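Local coordinates for protein Esterase/lipase (PDB 3K6K) that probably hydrolyses carboxylic ester bonds as an alpha/beta hydrolase related to hormone-sensitive lipase, at residues C70-T75 with T113-D118; V188-S193 with L229-Y234; A201-L206 with G248-L253. All blocks are in the same frame, centred on the assembly; numbering follows the deposited sequence.

Contact 1: C70-T75 with T113-D118; sequences CIRQAT and TLWSLD
The indole of W115 carries R72 on one face and C70 at an edge. R72 CD rests over the six-membered ring in a CH-pi contact, 3.6 Å from its centroid. C70 SG lies in the plane of the same ring, 3.5 Å from W115 CE3, a sulfur-aromatic contact made at the rim. With CG of R72 anti to its N (chi1 -175°), the methylene chain runs beside the indole, pointing the same way, before it bends at chi3; the guanidinium is turned 58° from the ring plane. R72 CG also packs on T113 CG2. A leucine in place of W115 would probably leave the R72 methylenes and the C70 sulfur without their aromatic partner, and H82, whose ND1 pairs with W115 NE1, without its mate.

On the other face of the sheet Q73 and L114 run alongside each other, Q73 CD 3.7 Å from L114 CD2. Q73 OE1 is bridged by a water to S116 OG, while Q73 NE2 bonds to T103. Antiparallel hydrogen-bonded pairs I71-S116 and Q73-L114 join the backbones; L114 N to Q73 O is short and straight (2.7 Å, 171°).

Strands 59-65 and 82-86 flank this pair in the mixed sheet of the alpha/beta hydrolase fold. Helix 129-145 packs against W115 and L117, and helix 96-110 against I71, Q73 and S116 on the other face.

Contact 2: V188-S193 with L229-Y234; sequences VDLTLS and LISPVY
S231 OG accepts the backbone N-H of L190 at 2.8 Å, the N-H...O angle being 147°. This hydroxyl also bonds to the carbonyl of R225, so it ties the turn at 189-192 to the chain leading into 229-234. The second polar link is weaker: Y234 OH donates to D189 OD1 across 2.8 Å. The carboxylate stands 77° from the phenol plane, and D189 OD2 lies at the ring edge, 3.1 Å from Y234 CE2.

A chi1 of -169° swings the D189 carboxylate away from its own N and out to the tyrosine. Its OD2 is gripped from one face of the carboxylate plane by T191 OG1 at 2.7 Å and by T191 N at 3.0 Å, the latter bond making an Asx turn inside a type I beta turn. OD1 is also salt-bridged to R194.

Outward from these bonds, V233 N makes a weak, long bond of 3.4 Å to V188 O. V188 CG2 meets V233 CG2 at 3.8 Å, the two side chains crossing at about a right angle, and V188 CG1 touches P232 CD. L190 CD2 packs on I230 CG2, again nearly perpendicular.

With both carboxylate oxygens engaged and R194 beside them, D189 is probably held as an anion; it probably steadies the turn after strand 180-184 and, through the weak bond from Y234, links it to the 3-10 segment 232-234.

Contact 3: A201-L206 with G248-L253; sequences ADRDFL and GSEEAL
D204 OD2 takes the backbone N-H of A252 at 2.7 Å on its anti lone pair, the bond bent only to 157°, and accepts a second hydrogen bond, from a water. That water donates to E251 OE1 as well and accepts from L253 N, linking the aspartate to the start of helix 254-266. The D204 side chain leaves the backbone on the side opposite its N (chi1 -162°), which directs the carboxylate at the backbone of 250-252. Its OD1 turns back to accept L206 N at 3.0 Å, an Asx turn, and also holds A207 N.

Beside it, R203 NH1 forms a salt bridge with E250, reaching OE2 at 2.6 Å through a weak, bent bond. The guanidinium meets the carboxylate with its edge, the planes 30° apart. R203 NH2 bonds to the A266 carbonyl of the second subunit, so this arginine also serves the dimer interface.

E251 fits the acid of a probable Ser-His-Glu triad with S157 and H281: its OE1 bonds to H281 ND1, and its OE2 to S185 OG and G248 N. The direct bond to A252 and the shared water would place D204 in the second shell of that triad, where it probably helps position the loop bearing E251.

How the contacts relate
Contact 1 comes first along the chain: strand 68-74 leads through strand 82-86 and helix 96-110 before strand 113-117 closes it. It is complete before contacts 2 and 3 begin, and its centre lies about 27 Å and 29 Å from theirs, on the opposite side of the chain's centre. The two later contacts cross. The chain passes 188-193, then 201-206, goes through helix 209-220 to 229-234, which closes contact 2, and after strand 243-248 reaches 248-253, which closes contact 3. They touch where L192 CD2 packs 4.0 Å from L253 CD2. Contact 1 thus joins sheet strands, whereas the crossed pair ties the loops after strands 180-184 and 243-248 to those after helices 209-220 and 195-199, respectively.

Contact 1: C70-T75 with T113-D118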
loop_
_atom_site.group_PDB
_atom_site.type_symbol
_atom_site.label_atom_id
_atom_site.label_comp_id
_atom_site.label_asym_id
_atom_site.label_seq_id
_atom_site.Cartn_x
_atom_site.Cartn_y
_atom_site.Cartn_z
ATOM N N CYS A 70 -19.631 24.977 5.123
ATOM C CA CYS A 70 -18.286 24.594 4.927
ATOM C C CYS A 70 -17.357 25.765 4.965
ATOM O O CYS A 70 -17.780 26.903 4.792
ATOM C CB CYS A 70 -18.148 23.785 3.610
ATOM S SG CYS A 70 -18.296 24.744 2.082
ATOM N N ILE A 71 -16.085 25.494 5.207
ATOM C CA ILE A 71 -15.074 26.500 5.063
ATOM C C ILE A 71 -14.324 26.201 3.781
ATOM O O ILE A 71 -13.668 25.162 3.665
ATOM C CB ILE A 71 -14.094 26.533 6.258
ATOM C CG1 ILE A 71 -14.824 26.844 7.554
ATOM C CG2 ILE A 71 -12.918 27.503 5.992
ATOM C CD1 ILE A 71 -13.860 26.738 8.794
ATOM N N ARG A 72 -14.442 27.108 2.818
ATOM C CA ARG A 72 -13.742 27.020 1.564
ATOM C C ARG A 72 -12.387 27.661 1.759
ATOM O O ARG A 72 -12.274 28.677 2.473
ATOM C CB ARG A 72 -14.550 27.748 0.492
ATOM C CG ARG A 72 -13.994 27.631 -0.902
ATOM C CD ARG A 72 -14.869 28.282 -1.977
ATOM N NE ARG A 72 -14.577 29.699 -2.156
ATOM C CZ ARG A 72 -15.507 30.648 -2.087
ATOM N NH1 ARG A 72 -16.789 30.315 -1.862
ATOM N NH2 ARG A 72 -15.153 31.924 -2.260
ATOM N N GLN A 73 -11.358 27.080 1.135
ATOM C CA GLN A 73 -9.969 27.397 1.449
ATOM C C GLN A 73 -9.157 27.342 0.173
ATOM O O GLN A 73 -9.243 26.355 -0.610
ATOM C CB GLN A 73 -9.397 26.382 2.490
ATOM C CG GLN A 73 -10.332 26.065 3.653
ATOM C CD GLN A 73 -9.835 25.043 4.688
ATOM O OE1 GLN A 73 -10.661 24.421 5.383
ATOM N NE2 GLN A 73 -8.529 24.904 4.845
ATOM N N ALA A 74 -8.366 28.381 -0.038
ATOM C CA ALA A 74 -7.568 28.517 -1.244
ATOM C C ALA A 74 -6.635 29.740 -1.207
ATOM O O ALA A 74 -6.905 30.754 -0.510
ATOM C CB ALA A 74 -8.469 28.624 -2.432
ATOM N N THR A 75 -5.582 29.668 -1.973
ATOM C CA THR A 75 -4.832 30.819 -2.334
ATOM C C THR A 75 -5.443 31.535 -3.540
ATOM O O THR A 75 -6.147 30.982 -4.334
ATOM C CB THR A 75 -3.361 30.511 -2.673
ATOM O OG1 THR A 75 -3.281 29.612 -3.776
ATOM C CG2 THR A 75 -2.661 29.979 -1.535
ATOM N N THR A 113 -8.802 24.511 -4.558
ATOM C CA THR A 113 -9.772 25.057 -3.686
ATOM C C THR A 113 -10.290 23.890 -2.875
ATOM O O THR A 113 -10.839 22.937 -3.408
ATOM C CB THR A 113 -10.893 25.756 -4.471
ATOM O OG1 THR A 113 -10.311 26.769 -5.310
ATOM C CG2 THR A 113 -11.918 26.372 -3.541
ATOM N N LEU A 114 -10.152 23.979 -1.567
ATOM C CA LEU A 114 -10.575 22.894 -0.728
ATOM C C LEU A 114 -11.822 23.361 0.017
ATOM O O LEU A 114 -11.902 24.500 0.439
ATOM C CB LEU A 114 -9.425 22.511 0.202
ATOM C CG LEU A 114 -9.677 21.425 1.235
ATOM C CD1 LEU A 114 -8.360 20.656 1.544
ATOM C CD2 LEU A 114 -10.234 22.071 2.507
ATOM N N TRP A 115 -12.790 22.481 0.188
ATOM C CA TRP A 115 -14.065 22.810 0.789
ATOM C C TRP A 115 -14.125 21.834 1.934
ATOM O O TRP A 115 -14.350 20.659 1.691
ATOM C CB TRP A 115 -15.214 22.429 -0.153
ATOM C CG TRP A 115 -15.192 23.159 -1.467
ATOM C CD1 TRP A 115 -14.343 22.945 -2.503
ATOM C CD2 TRP A 115 -16.063 24.237 -1.871
ATOM N NE1 TRP A 115 -14.620 23.805 -3.532
ATOM C CE2 TRP A 115 -15.674 24.612 -3.174
ATOM C CE3 TRP A 115 -17.135 24.925 -1.245
ATOM C CZ2 TRP A 115 -16.304 25.672 -3.887
ATOM C CZ3 TRP A 115 -17.786 25.956 -1.947
ATOM C CH2 TRP A 115 -17.363 26.321 -3.270
ATOM N N SER A 116 -13.912 22.315 3.157
ATOM C CA SER A 116 -13.926 21.448 4.315
ATOM C C SER A 116 -15.318 21.397 4.910
ATOM O O SER A 116 -15.849 22.395 5.463
ATOM C CB SER A 116 -12.831 21.851 5.330
ATOM O OG SER A 116 -12.845 20.978 6.460
ATOM N N LEU A 117 -15.939 20.239 4.780
ATOM C CA LEU A 117 -17.349 20.158 5.059
ATOM C C LEU A 117 -17.618 20.126 6.530
ATOM O O LEU A 117 -16.951 19.407 7.215
ATOM C CB LEU A 117 -17.935 18.918 4.416
ATOM C CG LEU A 117 -19.444 18.911 4.443
ATOM C CD1 LEU A 117 -19.917 19.768 3.253
ATOM C CD2 LEU A 117 -20.019 17.486 4.406
ATOM N N ASP A 118 -18.597 20.904 7.017
ATOM C CA ASP A 118 -19.130 20.719 8.395
ATOM C C ASP A 118 -20.296 19.730 8.402
ATOM O O ASP A 118 -21.419 20.070 8.799
ATOM C CB ASP A 118 -19.546 22.074 9.037
ATOM C CG ASP A 118 -19.404 22.106 10.570
ATOM O OD1 ASP A 118 -19.564 21.099 11.296
ATOM O OD2 ASP A 118 -19.104 23.193 11.060
HETATM O O HOH W 1 -10.734 22.083 7.537
#

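Contact 2: V188-S193 with L229-Y234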
loop_
_atom_site.group_PDB
_atom_site.type_symbol
_atom_site.label_atom_id
_atom_site.label_comp_id
_atom_site.label_asym_id
_atom_site.label_seq_id
_atom_site.Cartn_x
_atom_site.Cartn_y
_atom_site.Cartn_z
ATOM N N VAL A 188 -12.740 2.529 9.076
ATOM C CA VAL A 188 -13.599 1.906 8.114
ATOM C C VAL A 188 -14.158 0.582 8.561
ATOM O O VAL A 188 -14.844 -0.086 7.784
ATOM C CB VAL A 188 -12.911 1.741 6.745
ATOM C CG1 VAL A 188 -12.953 3.038 6.007
ATOM C CG2 VAL A 188 -11.487 1.206 6.892
ATOM N N ASP A 189 -13.869 0.191 9.795
ATOM C CA ASP A 189 -14.461 -1.024 10.340
ATOM C C ASP A 189 -14.931 -0.811 11.765
ATOM O O ASP A 189 -14.176 -1.073 12.687
ATOM C CB ASP A 189 -13.458 -2.148 10.344
ATOM C CG ASP A 189 -14.099 -3.502 10.646
ATOM O OD1 ASP A 189 -13.442 -4.536 10.458
ATOM O OD2 ASP A 189 -15.269 -3.536 11.078
ATOM N N LEU A 190 -16.176 -0.351 11.950
ATOM C CA LEU A 190 -16.715 -0.112 13.297
ATOM C C LEU A 190 -16.954 -1.350 14.124
ATOM O O LEU A 190 -17.395 -1.251 15.286
ATOM C CB LEU A 190 -17.960 0.750 13.259
ATOM C CG LEU A 190 -17.469 2.204 13.254
ATOM C CD1 LEU A 190 -16.708 2.533 11.945
ATOM C CD2 LEU A 190 -18.672 3.143 13.437
ATOM N N THR A 191 -16.615 -2.515 13.576
ATOM C CA THR A 191 -16.539 -3.712 14.419
ATOM C C THR A 191 -15.318 -3.775 15.303
ATOM O O THR A 191 -15.319 -4.511 16.275
ATOM C CB THR A 191 -16.672 -5.069 13.650
ATOM O OG1 THR A 191 -15.427 -5.411 13.043
ATOM C CG2 THR A 191 -17.791 -5.059 12.586
ATOM N N LEU A 192 -14.234 -3.078 14.955
ATOM C CA LEU A 192 -13.036 -3.036 15.813
ATOM C C LEU A 192 -12.521 -4.399 16.314
ATOM O O LEU A 192 -12.500 -4.626 17.521
ATOM C CB LEU A 192 -13.277 -2.108 17.022
ATOM C CG LEU A 192 -13.821 -0.672 16.758
ATOM C CD1 LEU A 192 -14.385 -0.085 18.014
ATOM C CD2 LEU A 192 -12.735 0.259 16.266
ATOM N N SER A 193 -12.008 -5.253 15.417
ATOM C CA SER A 193 -11.908 -6.709 15.680
ATOM C C SER A 193 -10.691 -7.342 15.042
ATOM O O SER A 193 -10.327 -8.498 15.351
ATOM C CB SER A 193 -13.227 -7.391 15.314
ATOM O OG SER A 193 -13.489 -7.302 13.921
ATOM N N LEU A 229 -22.321 1.119 4.334
ATOM C CA LEU A 229 -22.172 2.597 4.391
ATOM C C LEU A 229 -21.651 3.124 5.732
ATOM O O LEU A 229 -21.308 4.311 5.863
ATOM C CB LEU A 229 -23.508 3.282 4.065
ATOM C CG LEU A 229 -23.774 3.654 2.611
ATOM C CD1 LEU A 229 -23.303 2.572 1.672
ATOM C CD2 LEU A 229 -25.248 3.865 2.466
ATOM N N ILE A 230 -21.591 2.235 6.715
ATOM C CA ILE A 230 -20.974 2.494 8.008
ATOM C C ILE A 230 -19.513 1.962 8.025
ATOM O O ILE A 230 -18.566 2.679 8.341
ATOM C CB ILE A 230 -21.820 1.791 9.147
ATOM C CG1 ILE A 230 -23.243 2.346 9.217
ATOM C CG2 ILE A 230 -21.164 1.914 10.538
ATOM C CD1 ILE A 230 -24.064 1.769 10.367
ATOM N N SER A 231 -19.357 0.675 7.741
ATOM C CA SER A 231 -18.049 -0.002 7.671
ATOM C C SER A 231 -17.697 -0.458 6.223
ATOM O O SER A 231 -17.830 -1.669 5.851
ATOM C CB SER A 231 -17.972 -1.164 8.655
ATOM O OG SER A 231 -18.198 -0.752 10.015
ATOM N N PRO A 232 -17.205 0.495 5.403
ATOM C CA PRO A 232 -17.024 0.222 3.979
ATOM C C PRO A 232 -16.140 -0.994 3.703
ATOM O O PRO A 232 -16.199 -1.589 2.634
ATOM C CB PRO A 232 -16.420 1.548 3.482
ATOM C CG PRO A 232 -17.032 2.591 4.381
ATOM C CD PRO A 232 -16.854 1.901 5.711
ATOM N N VAL A 233 -15.349 -1.400 4.681
ATOM C CA VAL A 233 -14.647 -2.655 4.580
ATOM C C VAL A 233 -15.575 -3.844 4.148
ATOM O O VAL A 233 -15.154 -4.753 3.432
ATOM C CB VAL A 233 -13.830 -2.872 5.871
ATOM C CG1 VAL A 233 -13.694 -4.265 6.201
ATOM C CG2 VAL A 233 -12.452 -2.228 5.730
ATOM N N TYR A 234 -16.836 -3.804 4.544
ATOM C CA TYR A 234 -17.779 -4.866 4.205
ATOM C C TYR A 234 -18.543 -4.563 2.918
ATOM O O TYR A 234 -19.412 -5.306 2.574
ATOM C CB TYR A 234 -18.715 -5.159 5.412
ATOM C CG TYR A 234 -17.863 -5.556 6.616
ATOM C CD1 TYR A 234 -17.299 -6.838 6.704
ATOM C CD2 TYR A 234 -17.528 -4.625 7.599
ATOM C CE1 TYR A 234 -16.455 -7.169 7.758
ATOM C CE2 TYR A 234 -16.691 -4.953 8.654
ATOM C CZ TYR A 234 -16.153 -6.213 8.735
ATOM O OH TYR A 234 -15.308 -6.539 9.789
#

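Contact 3: A201-L206 with G248-L253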
loop_
_atom_site.group_PDB
_atom_site.type_symbol
_atom_site.label_atom_id
_atom_site.label_comp_id
_atom_site.label_asym_id
_atom_site.label_seq_id
_atom_site.Cartn_x
_atom_site.Cartn_y
_atom_site.Cartn_z
ATOM N N ALA A 201 -3.015 -1.738 20.112
ATOM C CA ALA A 201 -3.838 -0.880 20.976
ATOM C C ALA A 201 -3.051 0.053 21.889
ATOM O O ALA A 201 -3.318 1.248 21.888
ATOM C CB ALA A 201 -4.931 -1.712 21.802
ATOM N N ASP A 202 -2.128 -0.517 22.641
ATOM C CA ASP A 202 -1.291 0.159 23.580
ATOM C C ASP A 202 -0.222 1.022 22.964
ATOM O O ASP A 202 0.489 1.639 23.656
ATOM C CB ASP A 202 -0.626 -0.851 24.519
ATOM C CG ASP A 202 -1.624 -1.707 25.309
ATOM O OD1 ASP A 202 -2.792 -1.274 25.525
ATOM O OD2 ASP A 202 -1.216 -2.811 25.745
ATOM N N ARG A 203 -0.097 1.037 21.659
ATOM C CA ARG A 203 0.849 1.906 21.045
ATOM C C ARG A 203 0.134 3.147 20.518
ATOM O O ARG A 203 0.785 4.067 20.065
ATOM C CB ARG A 203 1.506 1.206 19.877
ATOM C CG ARG A 203 2.629 0.266 20.168
ATOM C CD ARG A 203 3.390 0.392 18.884
ATOM N NE ARG A 203 3.697 -0.852 18.233
ATOM C CZ ARG A 203 4.227 -0.964 17.016
ATOM N NH1 ARG A 203 4.532 0.070 16.244
ATOM N NH2 ARG A 203 4.442 -2.158 16.566
ATOM N N ASP A 204 -1.210 3.138 20.566
ATOM C CA ASP A 204 -2.065 4.193 20.006
ATOM C C ASP A 204 -2.609 5.147 21.079
ATOM O O ASP A 204 -3.509 4.791 21.858
ATOM C CB ASP A 204 -3.230 3.569 19.258
ATOM C CG ASP A 204 -3.903 4.546 18.296
ATOM O OD1 ASP A 204 -3.924 5.773 18.576
ATOM O OD2 ASP A 204 -4.404 4.083 17.235
ATOM N N PHE A 205 -2.067 6.362 21.107
ATOM C CA PHE A 205 -2.406 7.315 22.158
ATOM C C PHE A 205 -3.214 8.441 21.535
ATOM O O PHE A 205 -3.268 9.529 22.083
ATOM C CB PHE A 205 -1.155 7.925 22.825
ATOM C CG PHE A 205 -0.005 6.966 23.027
ATOM C CD1 PHE A 205 -0.132 5.851 23.845
ATOM C CD2 PHE A 205 1.227 7.234 22.461
ATOM C CE1 PHE A 205 0.923 5.020 24.055
ATOM C CE2 PHE A 205 2.305 6.367 22.660
ATOM C CZ PHE A 205 2.142 5.260 23.445
ATOM N N LEU A 206 -3.807 8.197 20.378
ATOM C CA LEU A 206 -4.714 9.160 19.804
ATOM C C LEU A 206 -6.069 8.579 19.467
ATOM O O LEU A 206 -7.102 9.158 19.801
ATOM C CB LEU A 206 -4.106 9.812 18.578
ATOM C CG LEU A 206 -2.992 10.812 18.949
ATOM C CD1 LEU A 206 -2.357 11.322 17.684
ATOM C CD2 LEU A 206 -3.518 12.013 19.911
ATOM N N GLY A 248 -0.077 5.534 9.804
ATOM C CA GLY A 248 1.100 5.314 10.629
ATOM C C GLY A 248 1.161 3.912 11.199
ATOM O O GLY A 248 0.142 3.189 11.199
ATOM N N SER A 249 2.351 3.524 11.632
ATOM C CA SER A 249 2.576 2.308 12.351
ATOM C C SER A 249 1.833 2.230 13.676
ATOM O O SER A 249 1.389 1.129 14.047
ATOM C CB SER A 249 4.074 2.138 12.671
ATOM O OG SER A 249 4.708 3.416 12.891
ATOM N N GLU A 250 1.763 3.339 14.419
ATOM C CA GLU A 250 1.274 3.261 15.818
ATOM C C GLU A 250 -0.247 3.390 15.877
ATOM O O GLU A 250 -0.850 4.254 16.583
ATOM C CB GLU A 250 1.923 4.297 16.717
ATOM C CG GLU A 250 3.410 4.393 16.568
ATOM C CD GLU A 250 4.130 3.099 16.730
ATOM O OE1 GLU A 250 4.164 2.575 17.844
ATOM O OE2 GLU A 250 4.726 2.604 15.747
ATOM N N GLU A 251 -0.892 2.507 15.145
ATOM C CA GLU A 251 -2.301 2.672 14.924
ATOM C C GLU A 251 -3.151 1.422 15.218
ATOM O O GLU A 251 -3.024 0.363 14.578
ATOM C CB GLU A 251 -2.515 3.178 13.501
ATOM C CG GLU A 251 -1.969 4.558 13.303
ATOM C CD GLU A 251 -2.841 5.394 12.392
ATOM O OE1 GLU A 251 -4.054 5.318 12.597
ATOM O OE2 GLU A 251 -2.349 6.126 11.476
ATOM N N ALA A 252 -4.029 1.567 16.203
ATOM C CA ALA A 252 -5.023 0.533 16.482
ATOM C C ALA A 252 -5.827 0.191 15.187
ATOM O O ALA A 252 -6.317 -0.922 15.065
ATOM C CB ALA A 252 -5.980 1.026 17.567
ATOM N N LEU A 253 -5.967 1.173 14.277
ATOM C CA LEU A 253 -6.762 1.098 13.029
ATOM C C LEU A 253 -5.868 0.904 11.750
ATOM O O LEU A 253 -6.253 1.207 10.616
ATOM C CB LEU A 253 -7.664 2.330 12.882
ATOM C CG LEU A 253 -8.597 2.725 14.043
ATOM C CD1 LEU A 253 -9.553 3.851 13.660
ATOM C CD2 LEU A 253 -9.403 1.490 14.485
HETATM O O HOH W 2 3.493 4.347 20.043
HETATM O O HOH W 3 -5.388 4.204 14.772
HETATM O O HOH W 4 -1.840 6.744 17.284
#